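Local coordinates for catalase (Exiguobacterium oxidotolerans, PDB 2J2M), which breaks hydrogen peroxide down to water and oxygen, using a haem group as its cofactor, in a four-chain assembly, at residues F181-I186 / Q436-N441; E426-M431 / D467-E472; S200-N205 / D401-H406; T210-L215 / L265-V270. All coordinates share one frame; numbering follows the deposited sequence.

Contacts 1 and 2 lie in and against the C-terminal helical part, with centres about 13 Å apart. Their helices 422-430 and 433-447 follow each other in the chain: Gln436 of contact 1 probably donates to the Tyr428 carbonyl of contact 2. Contacts 3 and 4 sit on adjacent strands of the antiparallel sheet, with centres about 9 Å apart. The two pairs do not touch each other. Contacts 1, 2 and 3 are largely buried, while contact 4 is only partly so. Their chemistry differs. Contact 1 is mainly packing around a carbonyl. Contact 2 adds a salt bridge at a helix start. Contact 3 uses a lysine-to-amide bond beside the subunit interface, and contact 4 uses backbone pairing.

Contact 1: F181-I186 / Q436-N441; sequences FTDEGI and QMALLN
An ST turn after helix 174-180 docks on the flank of helix 433-447, where Phe181, Thr182 and Asp183 meet Ala438 and Leu439. The carbonyl of Phe181 faces the helix. Phe181 O lies 3.3 Å from Leu439 CA, in a nearly straight CA-H...O contact with 177° at the hydrogen. Leu439 reaches the turn with one methyl. Its CD1 sits 3.6 Å from Phe181 CB, beside the root of the aromatic side chain. CG of Leu439 stands opposite the backbone N (chi1 172°), and this turns the methyl toward Phe181. Further along, the Phe181 side chain touches Leu443 and Asp446 of the same helix.

The turn itself is held by Thr182. Thr182 OG1 accepts from Glu184 N at 3.2 Å and also bonds to His179 O, at the end of the preceding helix. A short 3-10 segment, 183-185, overlaps the turn. This joins the catalase core to the C-terminal helices; no hydrogen bond runs directly between the two segments.

Ala438 points its CB at the turn. There it meets the carboxylate of Asp183, with Ala438 CB 3.6 Å from Asp183 OD1 and 3.8 Å from Asp183 OD2. Asn442, one residue beyond 436-441, supplies a polar link. Its ND2 hydrogen-bonds both Phe181 O and Asp183 OD1.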
# COMPACT_ATOMS: atom_id res chain seq x y z
N PHE A 181 27.97 -19.99 -17.80
CA PHE A 181 28.51 -19.68 -19.13
C PHE A 181 28.75 -20.89 -20.02
O PHE A 181 29.29 -20.75 -21.11
CB PHE A 181 29.75 -18.79 -19.02
CG PHE A 181 29.44 -17.37 -18.63
CD1 PHE A 181 29.66 -16.93 -17.33
CD2 PHE A 181 28.93 -16.47 -19.57
CE1 PHE A 181 29.37 -15.63 -16.96
CE2 PHE A 181 28.63 -15.15 -19.21
CZ PHE A 181 28.85 -14.73 -17.91
N THR A 182 28.33 -22.08 -19.58
CA THR A 182 28.08 -23.17 -20.52
C THR A 182 26.78 -22.82 -21.27
O THR A 182 26.17 -21.77 -21.01
CB THR A 182 27.97 -24.62 -19.85
OG1 THR A 182 26.79 -24.73 -19.03
CG2 THR A 182 29.22 -24.98 -19.06
N ASP A 183 26.35 -23.67 -22.19
CA ASP A 183 25.06 -23.45 -22.85
C ASP A 183 23.88 -23.75 -21.89
O ASP A 183 22.72 -23.37 -22.17
CB ASP A 183 24.94 -24.22 -24.18
CG ASP A 183 25.87 -23.66 -25.28
OD1 ASP A 183 26.45 -22.56 -25.16
OD2 ASP A 183 26.03 -24.35 -26.30
N GLU A 184 24.17 -24.37 -20.75
CA GLU A 184 23.14 -24.58 -19.71
C GLU A 184 22.64 -23.27 -19.10
O GLU A 184 21.62 -23.25 -18.38
CB GLU A 184 23.56 -25.56 -18.62
CG GLU A 184 22.32 -26.13 -17.91
CD GLU A 184 22.63 -27.10 -16.78
OE1 GLU A 184 23.81 -27.22 -16.40
OE2 GLU A 184 21.66 -27.72 -16.26
N GLY A 185 23.34 -22.19 -19.41
CA GLY A 185 22.87 -20.85 -19.09
C GLY A 185 21.64 -20.41 -19.87
O GLY A 185 20.94 -19.51 -19.45
N ILE A 186 21.37 -21.04 -21.01
CA ILE A 186 20.12 -20.78 -21.74
C ILE A 186 19.38 -22.10 -22.06
O ILE A 186 19.55 -22.65 -23.14
CB ILE A 186 20.33 -19.99 -23.06
CG1 ILE A 186 21.25 -18.78 -22.84
CG2 ILE A 186 18.96 -19.58 -23.67
CD1 ILE A 186 21.86 -18.23 -24.10
N GLN A 436 33.32 -27.48 -22.75
CA GLN A 436 34.48 -26.64 -22.49
C GLN A 436 34.68 -25.58 -23.56
O GLN A 436 35.14 -24.47 -23.27
CB GLN A 436 35.75 -27.47 -22.35
CG GLN A 436 35.79 -28.32 -21.12
CD GLN A 436 37.12 -29.04 -20.95
OE1 GLN A 436 37.85 -29.26 -21.92
NE2 GLN A 436 37.44 -29.41 -19.72
N MET A 437 34.34 -25.92 -24.80
CA MET A 437 34.46 -24.97 -25.91
C MET A 437 33.31 -23.94 -25.91
O MET A 437 33.55 -22.76 -26.17
CB MET A 437 34.58 -25.71 -27.26
CG MET A 437 34.90 -24.79 -28.47
SD MET A 437 36.30 -23.63 -28.23
CE MET A 437 37.64 -24.50 -29.08
N ALA A 438 32.10 -24.39 -25.58
CA ALA A 438 30.96 -23.49 -25.37
C ALA A 438 31.26 -22.49 -24.26
O ALA A 438 30.99 -21.30 -24.41
CB ALA A 438 29.67 -24.27 -25.06
N LEU A 439 31.82 -22.99 -23.16
CA LEU A 439 32.14 -22.15 -22.00
C LEU A 439 33.15 -21.06 -22.36
O LEU A 439 32.98 -19.91 -21.97
CB LEU A 439 32.66 -22.99 -20.83
CG LEU A 439 33.21 -22.22 -19.62
CD1 LEU A 439 32.08 -21.58 -18.81
CD2 LEU A 439 34.08 -23.10 -18.72
N LEU A 440 34.19 -21.44 -23.11
CA LEU A 440 35.22 -20.50 -23.55
C LEU A 440 34.64 -19.43 -24.46
O LEU A 440 34.87 -18.25 -24.25
CB LEU A 440 36.41 -21.24 -24.21
CG LEU A 440 37.61 -20.43 -24.74
CD1 LEU A 440 38.28 -19.56 -23.64
CD2 LEU A 440 38.64 -21.34 -25.42
N ASN A 441 33.84 -19.82 -25.45
CA ASN A 441 33.25 -18.83 -26.36
C ASN A 441 32.27 -17.87 -25.67
O ASN A 441 32.25 -16.68 -25.98
CB ASN A 441 32.68 -19.49 -27.64
CG ASN A 441 33.79 -20.04 -28.58
OD1 ASN A 441 34.17 -19.38 -29.57
ND2 ASN A 441 34.36 -21.20 -28.24

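Contact 2: E426-M431 / D467-E472; sequences EVYRRM and DASLGE
Tyr428, Asp467 and Leu470 carry most of this contact. The Tyr428 ring projects from helix 422-430 and lies against the start of helix 468-477. Leu470 covers one face of the ring. Its CB is 4.0 Å from the centroid of the Tyr428 ring and 17° off the ring normal, a CH-pi contact. The closest single pair there is Leu470 CB with Tyr428 CZ, at 3.8 Å. The two methyls of Leu470 run on past the rim, near CD2 and CE2. Asp467 crosses the tyrosine at about a right angle. Its OD1 is oblique to the ring and 3.3 Å from Tyr428 CE1, on the same side of the plane as Leu470.

Both helices belong to the C-terminal helical part of the catalase chain. Asp467 is the N-cap of helix 468-477. Its OD1 takes two bonds: Leu470 N donates at 3.0 Å to the anti lone pair of Asp467 OD1, and Ser469 OG donates at 2.8 Å to the syn lone pair of the same oxygen. These two bonds fix the rotation of the carboxylate. The N-terminal end of the helix would probably favour its negative charge.

The second oxygen faces the first helix. Arg429 NH2 meets Asp467 OD2 at 2.8 Å in a salt bridge, with 154° at the hydrogen, and uses the anti lone pair of OD2. The carboxylate oxygen lies close to the guanidinium plane. A bend at chi3 (-59°) brings the arginine end back to Asp467. Arg429 NH2 also bonds to Ala466 O. Met178 of helix 174-180 touches both Tyr428 and Leu470.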
# COMPACT_ATOMS: atom_id res chain seq x y z
N GLU A 426 37.47 -28.68 -10.78
CA GLU A 426 36.90 -30.02 -10.96
C GLU A 426 35.69 -29.99 -11.88
O GLU A 426 35.57 -30.83 -12.78
CB GLU A 426 36.50 -30.65 -9.63
CG GLU A 426 37.65 -30.89 -8.64
CD GLU A 426 37.14 -31.33 -7.29
OE1 GLU A 426 36.78 -32.53 -7.16
OE2 GLU A 426 37.09 -30.49 -6.36
N VAL A 427 34.79 -29.02 -11.67
CA VAL A 427 33.63 -28.84 -12.55
C VAL A 427 34.09 -28.62 -13.99
O VAL A 427 33.57 -29.26 -14.91
CB VAL A 427 32.65 -27.70 -12.10
CG1 VAL A 427 31.62 -27.39 -13.20
CG2 VAL A 427 31.95 -28.06 -10.77
N TYR A 428 35.08 -27.75 -14.20
CA TYR A 428 35.59 -27.57 -15.56
C TYR A 428 36.07 -28.90 -16.19
O TYR A 428 35.67 -29.26 -17.31
CB TYR A 428 36.71 -26.52 -15.63
CG TYR A 428 37.27 -26.33 -17.02
CD1 TYR A 428 38.51 -26.89 -17.39
CD2 TYR A 428 36.56 -25.61 -17.99
CE1 TYR A 428 39.01 -26.71 -18.67
CE2 TYR A 428 37.05 -25.43 -19.25
CZ TYR A 428 38.27 -25.98 -19.60
OH TYR A 428 38.74 -25.80 -20.88
N ARG A 429 36.90 -29.64 -15.45
CA ARG A 429 37.50 -30.87 -15.96
C ARG A 429 36.50 -32.03 -16.11
O ARG A 429 36.73 -32.93 -16.91
CB ARG A 429 38.74 -31.29 -15.14
CG ARG A 429 39.95 -30.38 -15.41
CD ARG A 429 41.15 -30.69 -14.53
NE ARG A 429 40.87 -30.57 -13.10
CZ ARG A 429 41.06 -29.47 -12.38
NH1 ARG A 429 40.78 -29.49 -11.08
NH2 ARG A 429 41.50 -28.34 -12.94
N ARG A 430 35.39 -31.97 -15.38
CA ARG A 430 34.29 -32.92 -15.57
C ARG A 430 33.47 -32.73 -16.86
O ARG A 430 32.68 -33.59 -17.23
CB ARG A 430 33.38 -32.91 -14.33
CG ARG A 430 33.91 -33.77 -13.20
CD ARG A 430 33.41 -33.27 -11.87
NE ARG A 430 33.77 -34.16 -10.76
CZ ARG A 430 33.08 -35.25 -10.41
NH1 ARG A 430 31.98 -35.60 -11.07
NH2 ARG A 430 33.49 -35.97 -9.37
N MET A 431 33.68 -31.60 -17.55
CA MET A 431 32.93 -31.25 -18.77
C MET A 431 33.44 -32.00 -20.01
O MET A 431 34.64 -32.27 -20.10
CB MET A 431 33.02 -29.74 -19.07
CG MET A 431 32.32 -28.81 -18.10
SD MET A 431 32.53 -27.05 -18.51
CE MET A 431 32.05 -26.31 -16.95
N ASP A 467 41.46 -23.82 -13.19
CA ASP A 467 42.08 -24.69 -14.15
C ASP A 467 43.03 -23.86 -15.00
O ASP A 467 42.62 -22.91 -15.66
CB ASP A 467 41.03 -25.34 -15.04
CG ASP A 467 41.64 -26.31 -16.02
OD1 ASP A 467 41.86 -25.92 -17.19
OD2 ASP A 467 41.91 -27.46 -15.61
N ALA A 468 44.30 -24.24 -14.98
CA ALA A 468 45.37 -23.50 -15.64
C ALA A 468 45.19 -23.40 -17.15
O ALA A 468 45.44 -22.35 -17.72
CB ALA A 468 46.75 -24.12 -15.30
N SER A 469 44.74 -24.48 -17.80
CA SER A 469 44.56 -24.46 -19.26
C SER A 469 43.38 -23.59 -19.70
O SER A 469 43.48 -22.90 -20.73
CB SER A 469 44.47 -25.87 -19.86
OG SER A 469 43.23 -26.48 -19.61
N LEU A 470 42.29 -23.58 -18.94
CA LEU A 470 41.19 -22.65 -19.22
C LEU A 470 41.68 -21.21 -19.13
O LEU A 470 41.38 -20.39 -20.00
CB LEU A 470 39.99 -22.85 -18.27
CG LEU A 470 38.89 -21.77 -18.35
CD1 LEU A 470 38.21 -21.69 -19.76
CD2 LEU A 470 37.85 -21.92 -17.25
N GLY A 471 42.42 -20.91 -18.06
CA GLY A 471 42.97 -19.58 -17.86
C GLY A 471 43.90 -19.17 -18.99
O GLY A 471 43.89 -18.01 -19.41
N GLU A 472 44.71 -20.11 -19.48
CA GLU A 472 45.59 -19.86 -20.62
C GLU A 472 44.80 -19.56 -21.91
O GLU A 472 45.14 -18.62 -22.66
CB GLU A 472 46.53 -21.04 -20.86
CG GLU A 472 47.63 -21.21 -19.83
CD GLU A 472 48.33 -22.57 -19.96
OE1 GLU A 472 49.33 -22.81 -19.22
OE2 GLU A 472 47.86 -23.41 -20.79

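Contact 3: S200-N205 / D401-H406; sequences SFKWVN and DTQPLH
The Gln403 amide is met at its oxygen by Lys202, and the Asp401 carboxylate rests its oxygens against Val204. Lys202 NZ donates to Gln403 OE1 at 2.7 Å, from a position tilted 27° out of the carbonyl plane and well off the C=O direction (114°). The extended lysine runs past the glutamine in the opposite sense, so that Lys202 CE also lies 3.3 Å from Gln403 OE1. The bend of Gln403 at chi2 (-61°) turns OE1 toward the lysine. NZ has a second partner, a salt bridge to Glu328.

The Asp401 and Val204 side chains approach from opposite directions, and both carboxylate oxygens lie near the valine methyls. Asp401 OD1 is 3.3 Å from Val204 CG1, and Asp401 OD2 is 3.8 Å from Val204 CG2.

Strand 201-204 belongs to the antiparallel beta barrel of the catalase fold, between strands 210-219 and 324-326. Segment 401-406 passes alongside and carries a short strand of its own. There Gln403 and Pro404 form an antiparallel ladder with a strand of a second subunit, so this sheet runs on across the subunit interface.

Gln403 NE2 makes a weak bond, 3.5 Å, to Asp401 OD2 within its own segment. A water closes the far end. It donates to Asn205 O at 3.0 Å and to Asp401 OD1 at 3.3 Å. The carbonyl of Asp401 accepts from Arg23 of a third subunit.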
# COMPACT_ATOMS: atom_id res chain seq x y z
N SER A 200 21.85 -27.63 1.11
CA SER A 200 21.47 -28.76 1.92
C SER A 200 20.32 -28.28 2.80
O SER A 200 20.24 -27.09 3.16
CB SER A 200 22.62 -29.22 2.81
OG SER A 200 23.09 -28.16 3.64
N PHE A 201 19.42 -29.21 3.11
CA PHE A 201 18.42 -29.04 4.16
C PHE A 201 18.62 -30.15 5.18
O PHE A 201 19.55 -30.99 5.04
CB PHE A 201 17.01 -29.10 3.57
CG PHE A 201 16.65 -27.89 2.76
CD1 PHE A 201 15.89 -26.88 3.31
CD2 PHE A 201 17.13 -27.73 1.46
CE1 PHE A 201 15.58 -25.74 2.57
CE2 PHE A 201 16.82 -26.59 0.73
CZ PHE A 201 16.05 -25.60 1.30
N LYS A 202 17.77 -30.15 6.21
CA LYS A 202 17.77 -31.21 7.20
C LYS A 202 16.47 -31.99 7.11
O LYS A 202 15.37 -31.40 7.06
CB LYS A 202 17.94 -30.64 8.61
CG LYS A 202 19.36 -30.15 8.92
CD LYS A 202 19.39 -29.35 10.22
CE LYS A 202 20.84 -29.27 10.74
NZ LYS A 202 21.01 -28.68 12.10
N TRP A 203 16.58 -33.31 7.09
CA TRP A 203 15.43 -34.17 7.25
C TRP A 203 15.64 -34.94 8.55
O TRP A 203 16.75 -35.46 8.80
CB TRP A 203 15.33 -35.12 6.07
CG TRP A 203 14.74 -34.53 4.81
CD1 TRP A 203 14.43 -33.21 4.56
CD2 TRP A 203 14.41 -35.25 3.61
NE1 TRP A 203 13.93 -33.07 3.30
CE2 TRP A 203 13.90 -34.30 2.69
CE3 TRP A 203 14.48 -36.60 3.23
CZ2 TRP A 203 13.45 -34.67 1.40
CZ3 TRP A 203 14.06 -36.96 1.96
CH2 TRP A 203 13.55 -36.00 1.05
N VAL A 204 14.60 -34.96 9.37
CA VAL A 204 14.60 -35.61 10.67
C VAL A 204 13.56 -36.72 10.59
O VAL A 204 12.44 -36.47 10.12
CB VAL A 204 14.17 -34.61 11.76
CG1 VAL A 204 14.26 -35.24 13.15
CG2 VAL A 204 15.01 -33.32 11.69
N ASN A 205 13.91 -37.94 11.04
CA ASN A 205 12.93 -39.04 11.08
C ASN A 205 12.18 -39.12 12.40
O ASN A 205 12.36 -38.25 13.29
CB ASN A 205 13.51 -40.42 10.66
CG ASN A 205 14.61 -40.92 11.59
OD1 ASN A 205 14.64 -40.61 12.78
ND2 ASN A 205 15.53 -41.68 11.02
N ASP A 401 12.50 -30.42 16.75
CA ASP A 401 13.53 -30.86 17.69
C ASP A 401 14.73 -29.93 17.73
O ASP A 401 14.99 -29.17 16.79
CB ASP A 401 13.94 -32.31 17.48
CG ASP A 401 13.90 -32.71 16.04
OD1 ASP A 401 13.06 -33.60 15.71
OD2 ASP A 401 14.69 -32.13 15.25
N THR A 402 15.39 -29.96 18.89
CA THR A 402 16.66 -29.26 19.09
C THR A 402 17.67 -29.70 18.02
O THR A 402 17.64 -30.83 17.55
CB THR A 402 17.24 -29.52 20.50
OG1 THR A 402 17.56 -30.91 20.63
CG2 THR A 402 16.25 -29.15 21.57
N GLN A 403 18.57 -28.80 17.63
CA GLN A 403 19.67 -29.15 16.74
C GLN A 403 20.98 -28.75 17.43
O GLN A 403 20.94 -27.96 18.37
CB GLN A 403 19.49 -28.43 15.41
CG GLN A 403 18.47 -29.07 14.46
CD GLN A 403 18.86 -30.48 14.06
OE1 GLN A 403 19.97 -30.73 13.55
NE2 GLN A 403 17.95 -31.43 14.32
N PRO A 404 22.14 -29.29 17.00
CA PRO A 404 23.38 -28.98 17.71
C PRO A 404 23.96 -27.62 17.42
O PRO A 404 23.76 -27.07 16.35
CB PRO A 404 24.37 -30.05 17.21
CG PRO A 404 23.62 -30.92 16.24
CD PRO A 404 22.37 -30.20 15.86
N LEU A 405 24.68 -27.08 18.40
CA LEU A 405 25.54 -25.90 18.22
C LEU A 405 26.96 -26.32 18.48
O LEU A 405 27.23 -27.04 19.46
CB LEU A 405 25.19 -24.83 19.22
CG LEU A 405 23.96 -23.98 19.02
CD1 LEU A 405 23.97 -22.92 20.10
CD2 LEU A 405 23.99 -23.38 17.61
N HIS A 406 27.88 -25.85 17.64
CA HIS A 406 29.26 -26.30 17.66
C HIS A 406 30.30 -25.19 17.92
O HIS A 406 31.48 -25.38 17.65
CB HIS A 406 29.59 -27.00 16.33
CG HIS A 406 28.69 -28.15 16.01
ND1 HIS A 406 28.68 -29.33 16.74
CD2 HIS A 406 27.77 -28.32 15.02
CE1 HIS A 406 27.80 -30.17 16.22
NE2 HIS A 406 27.23 -29.58 15.18
O HOH W 1 11.22 -36.28 15.29

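Contact 4: T210-L215 / L265-V270; sequences TVYIKL and LDPADV
Leu265 N donates to Tyr212 O at 2.8 Å, the shortest polar bond across this contact, with 161° at the hydrogen and the donor in the carbonyl plane. The return bond runs from Tyr212 N to Leu265 O at 2.9 Å and is more bent, at 140°. They make Tyr212 and Leu265 an antiparallel hydrogen-bonded pair. Both side chains rise on the same face of the sheet, CB to CB 4.2 Å apart.

The Tyr212 ring turns its edge to the loop after Leu265, with Pro267 CA near the ring plane. Its chi1 of -71° sets the ring beside Pro267, so that Tyr212 CE2 lies 3.8 Å from Pro267 CB. Val270 CG1 approaches the same ring corner, 3.9 Å from Tyr212 CE2. Tyr212 OH hydrogen-bonds Glu328, the residue that also holds Lys202. Pro267 also packs on the backbone: its CD is 3.2 Å from Thr210 O. An Asx turn at Asp266, whose OD2 accepts from Ala268 N at 2.7 Å, leads into the 3-10 segment 267-269.

Strand 210-219 lies between strands 201-204 and 257-265 in the catalase beta barrel, and the loop leaves the end of 257-265. From this loop, Val270 packs on Arg28 of the fourth subunit.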
# COMPACT_ATOMS: atom_id res chain seq x y z
N THR A 210 18.74 -36.76 12.46
CA THR A 210 18.77 -35.82 11.33
C THR A 210 19.88 -36.11 10.33
O THR A 210 20.98 -36.42 10.72
CB THR A 210 18.61 -34.30 11.75
OG1 THR A 210 19.38 -33.45 10.89
CG2 THR A 210 19.00 -34.07 13.18
N VAL A 211 19.54 -36.08 9.04
CA VAL A 211 20.56 -36.11 7.97
C VAL A 211 20.50 -34.81 7.15
O VAL A 211 19.44 -34.17 7.07
CB VAL A 211 20.40 -37.35 7.02
CG1 VAL A 211 20.70 -38.67 7.76
CG2 VAL A 211 18.97 -37.41 6.41
N TYR A 212 21.62 -34.43 6.55
CA TYR A 212 21.66 -33.40 5.50
C TYR A 212 21.26 -33.93 4.14
O TYR A 212 21.75 -34.97 3.68
CB TYR A 212 23.06 -32.77 5.38
CG TYR A 212 23.46 -31.90 6.55
CD1 TYR A 212 22.90 -30.62 6.70
CD2 TYR A 212 24.39 -32.34 7.48
CE1 TYR A 212 23.26 -29.80 7.76
CE2 TYR A 212 24.76 -31.53 8.56
CZ TYR A 212 24.18 -30.26 8.69
OH TYR A 212 24.54 -29.46 9.74
N ILE A 213 20.39 -33.19 3.46
CA ILE A 213 19.88 -33.64 2.17
C ILE A 213 19.97 -32.54 1.11
O ILE A 213 19.81 -31.35 1.43
CB ILE A 213 18.41 -34.18 2.27
CG1 ILE A 213 17.43 -33.03 2.48
CG2 ILE A 213 18.28 -35.22 3.40
CD1 ILE A 213 16.76 -32.58 1.21
N LYS A 214 20.23 -32.96 -0.12
CA LYS A 214 20.13 -32.12 -1.31
C LYS A 214 19.00 -32.74 -2.16
O LYS A 214 18.75 -33.97 -2.10
CB LYS A 214 21.45 -32.17 -2.08
CG LYS A 214 22.08 -30.83 -2.53
CD LYS A 214 22.67 -30.09 -1.36
CE LYS A 214 24.11 -29.67 -1.58
NZ LYS A 214 24.47 -28.64 -2.60
N LEU A 215 18.30 -31.88 -2.91
CA LEU A 215 17.18 -32.31 -3.73
C LEU A 215 17.48 -32.07 -5.19
O LEU A 215 18.10 -31.07 -5.54
CB LEU A 215 15.91 -31.58 -3.32
CG LEU A 215 14.81 -32.26 -2.49
CD1 LEU A 215 15.06 -33.72 -2.07
CD2 LEU A 215 14.40 -31.38 -1.29
N LEU A 265 23.66 -36.96 3.34
CA LEU A 265 24.96 -36.78 3.93
C LEU A 265 24.79 -36.72 5.43
O LEU A 265 24.12 -35.82 5.96
CB LEU A 265 25.58 -35.46 3.44
CG LEU A 265 26.90 -35.06 4.13
CD1 LEU A 265 28.07 -36.02 3.79
CD2 LEU A 265 27.25 -33.62 3.78
N ASP A 266 25.39 -37.68 6.13
CA ASP A 266 25.27 -37.76 7.57
C ASP A 266 26.02 -36.59 8.21
O ASP A 266 27.15 -36.26 7.80
CB ASP A 266 25.79 -39.09 8.05
CG ASP A 266 25.58 -39.29 9.51
OD1 ASP A 266 24.63 -40.03 9.88
OD2 ASP A 266 26.33 -38.68 10.30
N PRO A 267 25.40 -35.93 9.20
CA PRO A 267 26.09 -34.81 9.86
C PRO A 267 27.50 -35.12 10.40
O PRO A 267 28.34 -34.21 10.45
CB PRO A 267 25.12 -34.44 10.99
CG PRO A 267 23.75 -34.76 10.37
CD PRO A 267 24.03 -36.11 9.72
N ALA A 268 27.77 -36.39 10.72
CA ALA A 268 29.08 -36.76 11.28
C ALA A 268 30.16 -36.79 10.23
O ALA A 268 31.33 -36.90 10.58
CB ALA A 268 29.02 -38.07 12.00
N ASP A 269 29.79 -36.64 8.96
CA ASP A 269 30.73 -36.74 7.86
C ASP A 269 31.11 -35.40 7.21
O ASP A 269 31.78 -35.41 6.17
CB ASP A 269 30.17 -37.65 6.75
CG ASP A 269 30.37 -39.13 7.02
OD1 ASP A 269 29.61 -39.93 6.43
OD2 ASP A 269 31.28 -39.53 7.78
N VAL A 270 30.69 -34.27 7.78
CA VAL A 270 30.79 -32.95 7.08
C VAL A 270 32.20 -32.40 6.85
O VAL A 270 32.45 -31.66 5.88
CB VAL A 270 29.92 -31.85 7.72
CG1 VAL A 270 28.45 -32.16 7.57
CG2 VAL A 270 30.31 -31.62 9.17